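Local coordinates for lipopolysaccharide core heptose(I) kinase WaaP (Pseudomonas aeruginosa, PDB 6DFL), which phosphorylates the first heptose of the lipopolysaccharide inner core using ATP and magnesium, and also acts as a protein-tyrosine kinase, at residues Val159-Leu170 with Leu184-Arg195. Residues are numbered along the deposited sequence; the frame is centred on the assembly and turned at random.
Sequences VNHRDCYICHFL and LSVIDLHRAQTR
Arg191 grips the carboxylate of Asp163 side-on in a salt bridge. Its NE reaches Asp163 OD2 at 3.1 Å, nearly straight (172°) and on the syn side but tilted out of the carboxylate plane, while NH2 meets Asp163 OD1 at 2.8 Å from above that plane. One face of the same guanidinium lies against that of Arg162, centres 4.6 Å apart and planes at 24°. Asp163 OD1 also takes a weak bond from Tyr165 OH.

The arrangement is consistent with a protein-kinase catalytic loop, its His-Arg-Asp sequence facing the probable equivalent of the DFG segment: Asp163 is probably the active-site aspartate, and Asp188 follows strand 184-186, as the metal-binding aspartate does in kinases. Asp188 lays its CB over the face of the His168 ring, 3.6 Å from the centroid, and His168 ND1 donates to Asp163 O at 2.7 Å, which fixes the ring's rotation. His161 CB points away from 184-195, but chi1 of -162° swings the ring back, aiming NE2 at Asp188 O; at 2.5 Å that bond is too short and doubtful, and Leu189 CD2 lies over one ring face. Antiparallel ladders flank the site, pairing Asn160 with Gln193 and Leu170 with Ser185.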
loop_
_atom_site.group_PDB
_atom_site.type_symbol
_atom_site.label_atom_id
_atom_site.label_comp_id
_atom_site.label_asym_id
_atom_site.label_seq_id
_atom_site.Cartn_x
_atom_site.Cartn_y
_atom_site.Cartn_z
ATOM N N VAL A 159 -14.113 -1.438 0.499
ATOM C CA VAL A 159 -13.656 -0.065 0.320
ATOM C C VAL A 159 -12.646 -0.033 -0.812
ATOM O O VAL A 159 -11.637 -0.744 -0.762
ATOM C CB VAL A 159 -13.023 0.489 1.601
ATOM C CG1 VAL A 159 -12.332 1.809 1.297
ATOM C CG2 VAL A 159 -14.068 0.677 2.653
ATOM N N ASN A 160 -12.902 0.793 -1.823
ATOM C CA ASN A 160 -11.875 1.146 -2.789
ATOM C C ASN A 160 -11.446 2.600 -2.565
ATOM O O ASN A 160 -12.270 3.486 -2.303
ATOM C CB ASN A 160 -12.333 0.917 -4.237
ATOM C CG ASN A 160 -13.497 1.788 -4.634
ATOM O OD1 ASN A 160 -14.614 1.546 -4.196
ATOM N ND2 ASN A 160 -13.246 2.809 -5.484
ATOM N N HIS A 161 -10.142 2.832 -2.650
ATOM C CA HIS A 161 -9.593 4.092 -2.183
ATOM C C HIS A 161 -9.953 5.236 -3.108
ATOM O O HIS A 161 -10.527 6.227 -2.662
ATOM C CB HIS A 161 -8.085 3.997 -2.051
ATOM C CG HIS A 161 -7.512 5.072 -1.207
ATOM N ND1 HIS A 161 -6.780 4.815 -0.070
ATOM C CD2 HIS A 161 -7.607 6.418 -1.305
ATOM C CE1 HIS A 161 -6.420 5.963 0.479
ATOM N NE2 HIS A 161 -6.916 6.949 -0.245
ATOM N N ARG A 162 -9.610 5.100 -4.390
ATOM C CA ARG A 162 -9.797 6.062 -5.476
ATOM C C ARG A 162 -8.626 7.027 -5.565
ATOM O O ARG A 162 -8.374 7.594 -6.624
ATOM C CB ARG A 162 -11.099 6.831 -5.358
ATOM C CG ARG A 162 -12.273 6.020 -5.766
ATOM C CD ARG A 162 -13.380 6.892 -6.224
ATOM N NE ARG A 162 -13.193 7.283 -7.622
ATOM C CZ ARG A 162 -14.078 7.990 -8.315
ATOM N NH1 ARG A 162 -15.201 8.381 -7.730
ATOM N NH2 ARG A 162 -13.851 8.271 -9.588
ATOM N N ASP A 163 -7.876 7.176 -4.483
ATOM C CA ASP A 163 -6.587 7.846 -4.483
ATOM C C ASP A 163 -5.537 6.984 -3.800
ATOM O O ASP A 163 -4.871 7.393 -2.842
ATOM C CB ASP A 163 -6.743 9.199 -3.811
ATOM C CG ASP A 163 -7.632 10.112 -4.607
ATOM O OD1 ASP A 163 -7.271 10.403 -5.763
ATOM O OD2 ASP A 163 -8.699 10.490 -4.105
ATOM N N CYS A 164 -5.380 5.759 -4.310
ATOM C CA CYS A 164 -4.501 4.757 -3.721
ATOM C C CYS A 164 -3.083 4.969 -4.236
ATOM O O CYS A 164 -2.672 4.424 -5.260
ATOM C CB CYS A 164 -5.015 3.366 -4.050
ATOM S SG CYS A 164 -4.419 2.176 -2.910
ATOM N N TYR A 165 -2.337 5.819 -3.543
ATOM C CA TYR A 165 -0.958 6.102 -3.898
ATOM C C TYR A 165 -0.103 5.874 -2.674
ATOM O O TYR A 165 -0.583 5.960 -1.538
ATOM C CB TYR A 165 -0.745 7.549 -4.374
ATOM C CG TYR A 165 -1.891 8.114 -5.141
ATOM C CD1 TYR A 165 -2.336 7.508 -6.306
ATOM C CD2 TYR A 165 -2.521 9.296 -4.724
ATOM C CE1 TYR A 165 -3.405 8.046 -7.034
ATOM C CE2 TYR A 165 -3.584 9.853 -5.451
ATOM C CZ TYR A 165 -4.016 9.222 -6.603
ATOM O OH TYR A 165 -5.068 9.738 -7.314
ATOM N N ILE A 166 1.189 5.642 -2.909
ATOM C CA ILE A 166 2.070 5.437 -1.769
ATOM C C ILE A 166 2.095 6.654 -0.858
ATOM O O ILE A 166 2.283 6.514 0.352
ATOM C CB ILE A 166 3.479 5.007 -2.224
ATOM C CG1 ILE A 166 4.060 5.941 -3.278
ATOM C CG2 ILE A 166 3.415 3.585 -2.777
ATOM C CD1 ILE A 166 5.505 5.634 -3.630
ATOM N N CYS A 167 1.851 7.865 -1.386
ATOM C CA CYS A 167 1.889 8.991 -0.460
ATOM C C CYS A 167 0.728 8.956 0.531
ATOM O O CYS A 167 0.820 9.569 1.596
ATOM C CB CYS A 167 1.951 10.334 -1.204
ATOM S SG CYS A 167 0.674 10.754 -2.382
ATOM N N HIS A 168 -0.347 8.221 0.245
ATOM C CA HIS A 168 -1.451 8.139 1.189
ATOM C C HIS A 168 -1.298 6.996 2.171
ATOM O O HIS A 168 -2.286 6.592 2.804
ATOM C CB HIS A 168 -2.774 8.051 0.446
ATOM C CG HIS A 168 -3.127 9.325 -0.238
ATOM N ND1 HIS A 168 -3.734 9.367 -1.472
ATOM C CD2 HIS A 168 -2.905 10.617 0.121
ATOM C CE1 HIS A 168 -3.899 10.628 -1.835
ATOM N NE2 HIS A 168 -3.413 11.405 -0.882
ATOM N N PHE A 169 -0.085 6.480 2.331
ATOM C CA PHE A 169 0.219 5.499 3.366
ATOM C C PHE A 169 1.260 6.105 4.294
ATOM O O PHE A 169 2.331 6.517 3.836
ATOM C CB PHE A 169 0.715 4.188 2.753
ATOM C CG PHE A 169 -0.342 3.456 2.011
ATOM C CD1 PHE A 169 -1.089 2.457 2.648
ATOM C CD2 PHE A 169 -0.624 3.768 0.694
ATOM C CE1 PHE A 169 -2.079 1.803 1.987
ATOM C CE2 PHE A 169 -1.632 3.104 0.018
ATOM C CZ PHE A 169 -2.356 2.118 0.674
ATOM N N LEU A 170 0.940 6.170 5.582
ATOM C CA LEU A 170 1.819 6.777 6.566
ATOM C C LEU A 170 2.617 5.694 7.278
ATOM O O LEU A 170 2.050 4.736 7.825
ATOM C CB LEU A 170 1.010 7.609 7.553
ATOM C CG LEU A 170 0.361 8.838 6.891
ATOM C CD1 LEU A 170 -0.028 9.880 7.918
ATOM C CD2 LEU A 170 1.262 9.439 5.808
ATOM N N LEU A 184 1.840 0.931 9.479
ATOM C CA LEU A 184 1.335 1.827 8.463
ATOM C C LEU A 184 -0.062 2.300 8.844
ATOM O O LEU A 184 -0.746 1.680 9.659
ATOM C CB LEU A 184 1.316 1.142 7.096
ATOM C CG LEU A 184 2.691 0.732 6.568
ATOM C CD1 LEU A 184 2.597 0.174 5.169
ATOM C CD2 LEU A 184 3.676 1.900 6.609
ATOM N N SER A 185 -0.450 3.455 8.292
ATOM C CA SER A 185 -1.836 3.894 8.269
ATOM C C SER A 185 -2.148 4.402 6.872
ATOM O O SER A 185 -1.327 5.097 6.259
ATOM C CB SER A 185 -2.108 4.993 9.288
ATOM O OG SER A 185 -1.774 4.568 10.585
ATOM N N VAL A 186 -3.308 4.041 6.364
ATOM C CA VAL A 186 -3.783 4.610 5.111
ATOM C C VAL A 186 -4.556 5.886 5.428
ATOM O O VAL A 186 -5.325 5.940 6.397
ATOM C CB VAL A 186 -4.651 3.604 4.337
ATOM C CG1 VAL A 186 -5.819 3.101 5.209
ATOM C CG2 VAL A 186 -5.160 4.232 3.019
ATOM N N ILE A 187 -4.338 6.925 4.628
ATOM C CA ILE A 187 -5.048 8.176 4.861
ATOM C C ILE A 187 -5.702 8.605 3.567
ATOM O O ILE A 187 -5.748 7.832 2.602
ATOM C CB ILE A 187 -4.109 9.275 5.383
ATOM C CG1 ILE A 187 -3.055 9.586 4.314
ATOM C CG2 ILE A 187 -3.467 8.851 6.694
ATOM C CD1 ILE A 187 -2.360 10.922 4.478
ATOM N N ASP A 188 -6.146 9.867 3.540
ATOM C CA ASP A 188 -6.959 10.504 2.519
ATOM C C ASP A 188 -7.991 9.605 1.881
ATOM O O ASP A 188 -7.741 9.032 0.816
ATOM C CB ASP A 188 -6.130 11.065 1.384
ATOM C CG ASP A 188 -7.016 11.709 0.334
ATOM O OD1 ASP A 188 -7.954 12.433 0.736
ATOM O OD2 ASP A 188 -6.828 11.465 -0.870
ATOM N N LEU A 189 -9.173 9.523 2.476
ATOM C CA LEU A 189 -10.236 8.707 1.916
ATOM C C LEU A 189 -11.373 9.575 1.390
ATOM O O LEU A 189 -12.524 9.131 1.336
ATOM C CB LEU A 189 -10.704 7.710 2.973
ATOM C CG LEU A 189 -9.562 6.758 3.356
ATOM C CD1 LEU A 189 -9.723 6.168 4.727
ATOM C CD2 LEU A 189 -9.475 5.651 2.341
ATOM N N HIS A 190 -11.060 10.806 0.982
ATOM C CA HIS A 190 -12.114 11.799 0.776
ATOM C C HIS A 190 -13.044 11.412 -0.369
ATOM O O HIS A 190 -14.225 11.776 -0.346
ATOM C CB HIS A 190 -11.493 13.181 0.542
ATOM C CG HIS A 190 -10.929 13.350 -0.828
ATOM N ND1 HIS A 190 -9.755 12.745 -1.228
ATOM C CD2 HIS A 190 -11.410 13.995 -1.912
ATOM C CE1 HIS A 190 -9.527 13.026 -2.497
ATOM N NE2 HIS A 190 -10.513 13.787 -2.934
ATOM N N ARG A 191 -12.537 10.651 -1.347
ATOM C CA ARG A 191 -13.289 10.055 -2.452
ATOM C C ARG A 191 -13.522 8.542 -2.311
ATOM O O ARG A 191 -13.904 7.900 -3.294
ATOM C CB ARG A 191 -12.550 10.254 -3.774
ATOM C CG ARG A 191 -12.438 11.649 -4.272
ATOM C CD ARG A 191 -12.210 11.609 -5.773
ATOM N NE ARG A 191 -10.920 11.042 -6.138
ATOM C CZ ARG A 191 -10.575 10.741 -7.384
ATOM N NH1 ARG A 191 -11.432 10.939 -8.376
ATOM N NH2 ARG A 191 -9.375 10.232 -7.631
ATOM N N ALA A 192 -13.246 7.949 -1.157
ATOM C CA ALA A 192 -13.359 6.509 -1.044
ATOM C C ALA A 192 -14.811 6.062 -1.125
ATOM O O ALA A 192 -15.716 6.671 -0.540
ATOM C CB ALA A 192 -12.744 6.014 0.273
ATOM N N GLN A 193 -15.015 4.949 -1.819
ATOM C CA GLN A 193 -16.321 4.328 -1.961
ATOM C C GLN A 193 -16.417 3.067 -1.110
ATOM O O GLN A 193 -15.542 2.182 -1.171
ATOM C CB GLN A 193 -16.585 4.003 -3.418
ATOM C CG GLN A 193 -16.521 5.222 -4.264
ATOM C CD GLN A 193 -16.680 4.884 -5.705
ATOM O OE1 GLN A 193 -16.385 3.748 -6.124
ATOM N NE2 GLN A 193 -17.150 5.854 -6.493
ATOM N N THR A 194 -17.507 2.982 -0.348
ATOM C CA THR A 194 -17.730 1.916 0.605
ATOM C C THR A 194 -18.961 1.135 0.199
ATOM O O THR A 194 -20.060 1.704 0.116
ATOM C CB THR A 194 -17.922 2.481 1.999
ATOM O OG1 THR A 194 -16.829 3.349 2.290
ATOM C CG2 THR A 194 -18.026 1.366 3.030
ATOM N N ARG A 195 -18.775 -0.166 -0.022
ATOM C CA ARG A 195 -19.852 -1.062 -0.391
ATOM C C ARG A 195 -19.729 -2.314 0.441
ATOM O O ARG A 195 -18.817 -2.452 1.267
ATOM C CB ARG A 195 -19.809 -1.399 -1.881
ATOM C CG ARG A 195 -19.799 -0.209 -2.805
ATOM C CD ARG A 195 -19.489 -0.676 -4.202
ATOM N NE ARG A 195 -19.646 0.400 -5.170
ATOM C CZ ARG A 195 -18.649 1.139 -5.652
ATOM N NH1 ARG A 195 -17.404 0.921 -5.252
ATOM N NH2 ARG A 195 -18.910 2.096 -6.543
#